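Local structure of 33 kDa chaperonin (Thermotoga maritima, 1VQ0) at residues A[13-18]-A[232-237]; A[75-80]-A[124-129]. The protein probably acts as a redox-regulated, zinc-binding molecular chaperone that protects thermally unfolding and oxidatively damaged proteins from irreversible aggregation. All blocks are in the same frame, centred on the assembly; numbering follows the deposited sequence.

Contact 1. Residues A[13-18]-A[232-237]; sequences MIYYGT and GFVETA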
loop_
_atom_site.group_PDB
_atom_site.type_symbol
_atom_site.label_atom_id
_atom_site.label_comp_id
_atom_site.label_asym_id
_atom_site.label_seq_id
_atom_site.Cartn_x
_atom_site.Cartn_y
_atom_site.Cartn_z
ATOM N N MET A 13 5.902 -27.693 -11.346
ATOM C CA MET A 13 5.063 -27.386 -12.492
ATOM C C MET A 13 3.730 -26.668 -12.342
ATOM O O MET A 13 2.854 -27.082 -11.576
ATOM C CB MET A 13 4.767 -28.672 -13.207
ATOM C CG MET A 13 5.283 -28.603 -14.533
ATOM S SD MET A 13 4.212 -29.441 -15.701
ATOM C CE MET A 13 4.900 -28.779 -17.176
ATOM N N ILE A 14 3.561 -25.633 -13.203
ATOM C CA ILE A 14 2.282 -24.929 -13.148
ATOM C C ILE A 14 1.511 -25.154 -14.452
ATOM O O ILE A 14 2.109 -25.209 -15.553
ATOM C CB ILE A 14 2.484 -23.397 -12.812
ATOM C CG1 ILE A 14 1.155 -22.722 -12.489
ATOM C CG2 ILE A 14 3.186 -22.660 -13.942
ATOM C CD1 ILE A 14 1.248 -21.417 -11.714
ATOM N N TYR A 15 0.187 -25.282 -14.319
ATOM C CA TYR A 15 -0.744 -25.393 -15.466
ATOM C C TYR A 15 -1.719 -24.236 -15.421
ATOM O O TYR A 15 -2.219 -23.917 -14.355
ATOM C CB TYR A 15 -1.546 -26.691 -15.432
ATOM C CG TYR A 15 -0.750 -27.943 -15.189
ATOM C CD1 TYR A 15 -0.135 -28.166 -13.947
ATOM C CD2 TYR A 15 -0.628 -28.905 -16.170
ATOM C CE1 TYR A 15 0.593 -29.333 -13.694
ATOM C CE2 TYR A 15 0.092 -30.095 -15.930
ATOM C CZ TYR A 15 0.699 -30.289 -14.685
ATOM O OH TYR A 15 1.426 -31.430 -14.431
ATOM N N TYR A 16 -2.044 -23.641 -16.565
ATOM C CA TYR A 16 -2.915 -22.476 -16.535
ATOM C C TYR A 16 -3.689 -22.212 -17.840
ATOM O O TYR A 16 -3.322 -22.674 -18.937
ATOM C CB TYR A 16 -2.142 -21.224 -16.057
ATOM C CG TYR A 16 -0.995 -20.864 -16.980
ATOM C CD1 TYR A 16 0.272 -21.410 -16.796
ATOM C CD2 TYR A 16 -1.194 -19.993 -18.071
ATOM C CE1 TYR A 16 1.328 -21.084 -17.652
ATOM C CE2 TYR A 16 -0.145 -19.645 -18.896
ATOM C CZ TYR A 16 1.116 -20.210 -18.688
ATOM O OH TYR A 16 2.136 -19.895 -19.537
ATOM N N GLY A 17 -4.796 -21.484 -17.691
ATOM C CA GLY A 17 -5.739 -21.251 -18.797
ATOM C C GLY A 17 -6.901 -20.442 -18.265
ATOM O O GLY A 17 -6.838 -19.879 -17.164
ATOM N N THR A 18 -7.948 -20.375 -19.078
ATOM C CA THR A 18 -9.179 -19.672 -18.788
ATOM C C THR A 18 -10.359 -20.550 -19.137
ATOM O O THR A 18 -10.235 -21.497 -19.965
ATOM C CB THR A 18 -9.315 -18.403 -19.649
ATOM O OG1 THR A 18 -9.374 -18.758 -21.044
ATOM C CG2 THR A 18 -8.062 -17.440 -19.445
ATOM N N GLY A 232 -10.321 -26.682 -21.302
ATOM C CA GLY A 232 -9.917 -26.648 -22.673
ATOM C C GLY A 232 -8.416 -26.513 -22.777
ATOM O O GLY A 232 -7.676 -27.321 -22.211
ATOM N N PHE A 233 -7.982 -25.481 -23.499
ATOM C CA PHE A 233 -6.566 -25.186 -23.687
ATOM C C PHE A 233 -5.903 -24.867 -22.358
ATOM O O PHE A 233 -6.427 -24.090 -21.564
ATOM C CB PHE A 233 -6.360 -24.029 -24.663
ATOM C CG PHE A 233 -4.905 -23.823 -25.101
ATOM C CD1 PHE A 233 -4.272 -24.720 -25.949
ATOM C CD2 PHE A 233 -4.198 -22.700 -24.691
ATOM C CE1 PHE A 233 -2.942 -24.503 -26.348
ATOM C CE2 PHE A 233 -2.877 -22.480 -25.086
ATOM C CZ PHE A 233 -2.249 -23.365 -25.898
ATOM N N VAL A 234 -4.763 -25.511 -22.143
ATOM C CA VAL A 234 -3.934 -25.363 -20.964
ATOM C C VAL A 234 -2.483 -25.157 -21.355
ATOM O O VAL A 234 -1.927 -25.897 -22.171
ATOM C CB VAL A 234 -4.015 -26.600 -20.038
ATOM C CG1 VAL A 234 -3.045 -26.449 -18.836
ATOM C CG2 VAL A 234 -5.414 -26.741 -19.481
ATOM N N GLU A 235 -1.854 -24.172 -20.727
ATOM C CA GLU A 235 -0.412 -23.949 -20.810
ATOM C C GLU A 235 0.302 -24.401 -19.514
ATOM O O GLU A 235 -0.272 -24.426 -18.434
ATOM C CB GLU A 235 -0.135 -22.464 -21.091
ATOM C CG GLU A 235 -0.347 -22.119 -22.541
ATOM C CD GLU A 235 -0.307 -20.630 -22.850
ATOM O OE1 GLU A 235 -1.249 -19.868 -22.458
ATOM O OE2 GLU A 235 0.662 -20.244 -23.533
ATOM N N THR A 236 1.565 -24.769 -19.661
ATOM C CA THR A 236 2.411 -25.227 -18.560
ATOM C C THR A 236 3.724 -24.459 -18.458
ATOM O O THR A 236 4.245 -23.942 -19.431
ATOM C CB THR A 236 2.763 -26.727 -18.709
ATOM O OG1 THR A 236 3.528 -26.911 -19.891
ATOM C CG2 THR A 236 1.544 -27.575 -18.925
ATOM N N ALA A 237 4.263 -24.357 -17.265
ATOM C CA ALA A 237 5.616 -23.852 -17.140
ATOM C C ALA A 237 6.300 -24.487 -15.929
ATOM O O ALA A 237 5.670 -24.979 -15.018
ATOM C CB ALA A 237 5.598 -22.362 -16.997
HETATM O O HOH W 1 -3.338 -20.585 -21.035
HETATM O O HOH W 2 -7.156 -21.367 -21.784
HETATM O O HOH W 3 -8.558 -24.138 -20.360
#

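Contact 2. Residues A[75-80]-A[124-129]; sequences DIEGNG and VLRVVR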
loop_
_atom_site.group_PDB
_atom_site.type_symbol
_atom_site.label_atom_id
_atom_site.label_comp_id
_atom_site.label_asym_id
_atom_site.label_seq_id
_atom_site.Cartn_x
_atom_site.Cartn_y
_atom_site.Cartn_z
ATOM N N ASP A 75 4.173 -9.993 1.079
ATOM C CA ASP A 75 4.783 -9.656 2.343
ATOM C C ASP A 75 3.679 -9.632 3.457
ATOM O O ASP A 75 2.863 -8.728 3.540
ATOM C CB ASP A 75 5.445 -8.285 2.208
ATOM C CG ASP A 75 6.040 -7.812 3.472
ATOM O OD1 ASP A 75 6.261 -8.633 4.349
ATOM O OD2 ASP A 75 6.331 -6.627 3.686
ATOM N N ILE A 76 3.628 -10.708 4.208
ATOM C CA ILE A 76 2.779 -10.862 5.365
ATOM C C ILE A 76 3.585 -10.558 6.664
ATOM O O ILE A 76 4.619 -11.101 6.928
ATOM C CB ILE A 76 2.184 -12.232 5.397
ATOM C CG1 ILE A 76 1.250 -12.417 4.184
ATOM C CG2 ILE A 76 1.405 -12.438 6.694
ATOM C CD1 ILE A 76 0.894 -13.828 3.974
ATOM N N GLU A 77 3.091 -9.596 7.407
ATOM C CA GLU A 77 3.755 -9.197 8.628
ATOM C C GLU A 77 2.765 -9.229 9.815
ATOM O O GLU A 77 1.650 -8.724 9.730
ATOM C CB GLU A 77 4.348 -7.818 8.432
ATOM C CG GLU A 77 5.273 -7.430 9.588
ATOM C CD GLU A 77 6.017 -6.128 9.303
ATOM O OE1 GLU A 77 5.716 -5.442 8.320
ATOM O OE2 GLU A 77 6.915 -5.804 10.059
ATOM N N GLY A 78 3.156 -9.875 10.900
ATOM C CA GLY A 78 2.261 -10.008 12.071
ATOM C C GLY A 78 2.963 -10.193 13.358
ATOM O O GLY A 78 4.186 -10.178 13.385
ATOM N N ASN A 79 2.182 -10.260 14.457
ATOM C CA ASN A 79 2.749 -10.341 15.788
ATOM C C ASN A 79 2.956 -11.785 16.350
ATOM O O ASN A 79 3.326 -11.930 17.482
ATOM C CB ASN A 79 1.944 -9.481 16.793
ATOM C CG ASN A 79 0.565 -10.051 17.098
ATOM O OD1 ASN A 79 0.178 -11.087 16.569
ATOM N ND2 ASN A 79 -0.216 -9.317 17.912
ATOM N N GLY A 80 2.675 -12.816 15.571
ATOM C CA GLY A 80 3.037 -14.151 15.952
ATOM C C GLY A 80 4.540 -14.363 15.898
ATOM O O GLY A 80 5.249 -13.493 15.428
ATOM N N VAL A 124 -0.993 -7.965 8.820
ATOM C CA VAL A 124 -1.387 -7.406 7.522
ATOM C C VAL A 124 -0.744 -8.202 6.361
ATOM O O VAL A 124 0.261 -8.893 6.516
ATOM C CB VAL A 124 -0.962 -5.868 7.381
ATOM C CG1 VAL A 124 -1.466 -5.090 8.474
ATOM C CG2 VAL A 124 0.549 -5.664 7.290
ATOM N N LEU A 125 -1.355 -8.070 5.196
ATOM C CA LEU A 125 -0.801 -8.608 3.982
ATOM C C LEU A 125 -0.577 -7.485 2.963
ATOM O O LEU A 125 -1.442 -6.687 2.740
ATOM C CB LEU A 125 -1.727 -9.681 3.444
ATOM C CG LEU A 125 -1.408 -10.354 2.104
ATOM C CD1 LEU A 125 -2.225 -11.657 1.988
ATOM C CD2 LEU A 125 -1.759 -9.475 0.981
ATOM N N ARG A 126 0.635 -7.455 2.418
ATOM C CA ARG A 126 1.111 -6.551 1.380
ATOM C C ARG A 126 1.434 -7.298 0.103
ATOM O O ARG A 126 1.984 -8.371 0.159
ATOM C CB ARG A 126 2.398 -5.813 1.822
ATOM C CG ARG A 126 2.117 -4.729 2.718
ATOM C CD ARG A 126 3.265 -3.835 3.131
ATOM N NE ARG A 126 4.133 -4.565 3.990
ATOM C CZ ARG A 126 4.132 -4.567 5.302
ATOM N NH1 ARG A 126 3.317 -3.835 5.996
ATOM N NH2 ARG A 126 5.023 -5.310 5.922
ATOM N N VAL A 127 1.069 -6.695 -1.025
ATOM C CA VAL A 127 1.501 -7.118 -2.359
ATOM C C VAL A 127 2.201 -5.956 -3.052
ATOM O O VAL A 127 1.625 -4.865 -3.228
ATOM C CB VAL A 127 0.376 -7.718 -3.171
ATOM C CG1 VAL A 127 0.815 -8.031 -4.634
ATOM C CG2 VAL A 127 -0.128 -8.971 -2.443
ATOM N N VAL A 128 3.463 -6.210 -3.388
ATOM C CA VAL A 128 4.349 -5.278 -4.127
ATOM C C VAL A 128 4.434 -5.725 -5.575
ATOM O O VAL A 128 4.762 -6.870 -5.861
ATOM C CB VAL A 128 5.741 -5.252 -3.523
ATOM C CG1 VAL A 128 6.601 -4.216 -4.126
ATOM C CG2 VAL A 128 5.612 -5.002 -2.015
ATOM N N ARG A 129 4.071 -4.824 -6.475
ATOM C CA ARG A 129 4.140 -5.082 -7.896
ATOM C C ARG A 129 5.219 -4.192 -8.507
ATOM O O ARG A 129 5.087 -2.993 -8.630
ATOM C CB ARG A 129 2.816 -4.812 -8.525
ATOM C CG ARG A 129 1.810 -5.909 -8.260
ATOM C CD ARG A 129 1.549 -6.634 -9.589
ATOM N NE ARG A 129 0.332 -6.218 -10.160
ATOM C CZ ARG A 129 -0.080 -6.389 -11.404
ATOM N NH1 ARG A 129 0.588 -6.907 -12.411
ATOM N NH2 ARG A 129 -1.247 -5.938 -11.659
#

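Contact 1. Residues A[13-18]-A[232-237]
M13 CA lies 3.5 Å from A237 O in a CA-H...O contact, at the start of an antiparallel pairing that joins the first strand of the chain, 13-19, to the late strand 235-241 within the large mixed sheet. I14 forms a hydrogen-bonded pair with A237: its N gives a nearly straight bond to A237 O (2.9 Å, 176° at the hydrogen), A237 N returns one to I14 O, and I14 CG2 rests 3.9 Å from A237 CB. Y15 faces T236 in a non-hydrogen-bonded pair on the other side of the sheet. There V234 CG1 sits at the edge of the phenol ring, 3.7 Å from Y15 CB, while T236 CG2 lies obliquely against Y15 CD2. Y16 closes the next hydrogen-bonded pair, its N 2.7 Å from E235 O and its O 2.8 Å from E235 N. With Y16 CG between the backbone N and the carbonyl carbon (chi1 62°), the ring swings back over its partner, and E235 CB makes a CH-pi contact with one face, 3.8 Å from the ring centroid. A water joins Y16 O to E235 OE1. Past G17 the chains part, and a water links T18 N to F233 O. On its other edge strand 13-19 bonds to strand 24-30; helix 219-227 packs on Y15 and V234 through P219 and L220, while on the sheet face carrying I14, Y16 and A237, P64 and F93 meet the Y16 side chain.

Contact 2. Residues A[75-80]-A[124-129]
An antiparallel strand pair, 71-78 with 123-130, carries a salt-bridge network on one face and an apolar contact on the other. D75 and R126 form one hydrogen-bonded pair, D75 N to R126 O at 2.9 Å with the N-H...O angle close to linear, and R126 N back to D75 O. E77 and V124 form the next, bonded both ways through their backbones. Between them I76 and L125 make a non-hydrogen-bonded pair, with I76 CG1 4.0 Å from L125 CG.

D75, E77 and R126 all project from the same face. With chi1 at 177°, the D75 carboxylate carbon is turned opposite the main-chain N, which lays it alongside the arginine chain. R126 bends at chi3 (-70°) and takes D75 OD2 side-on with two nitrogens, NE at 3.0 Å and NH2 at 2.9 Å. Both come from the same face of the carboxylate, above its plane, yet OD2 lies within the guanidinium plane. The same R126 NH2 makes a salt bridge to E77 OE1, the two flat groups standing nearly perpendicular (87°); the modelled 2.5 Å between R126 NH2 and E77 OE1 is too short for the exact distance to be trusted. D75 OD2 has its strongest partner outside these segments, a salt bridge from R84 NH2, and R126 NH1 bonds to Q140 OE1, so charges on three strands and an amide on a fourth are tied together. A leucine in place of R126 would probably leave E77 without its close positive partner and take two N-H donors from D75 OD2, with R84 still paired to it.

Strand 84-90 continues the sheet beside strand 71-78, and strand 137-142 lies beyond strand 123-130. On the apolar face L143 touches both I76 and L125, and helix 149-160 presents Y155 to L125; at the other face V124 packs on T135 of the second subunit.

Both contacts belong to one large mixed sheet. Contact 1 joins neighbouring strands near its middle, 235-241 and 13-19, whereas contact 2 lies toward one end, one strand in from the outermost strand 137-142. Strands 84-90 and 94-99 come between the two pairs. The centres of the two contacts are 28 Å apart, on opposite sides of the chain's centre, and their nearest atoms are about 14 Å apart. Along the chain contact 2 is nested: 75-80 and 124-129 both fall within the long excursion that contact 1 closes by bringing 232-237 back to 13-18. Contact 1 thus holds the beginning of the strand whose far end leads to the zinc-binding cysteines C243 and C245.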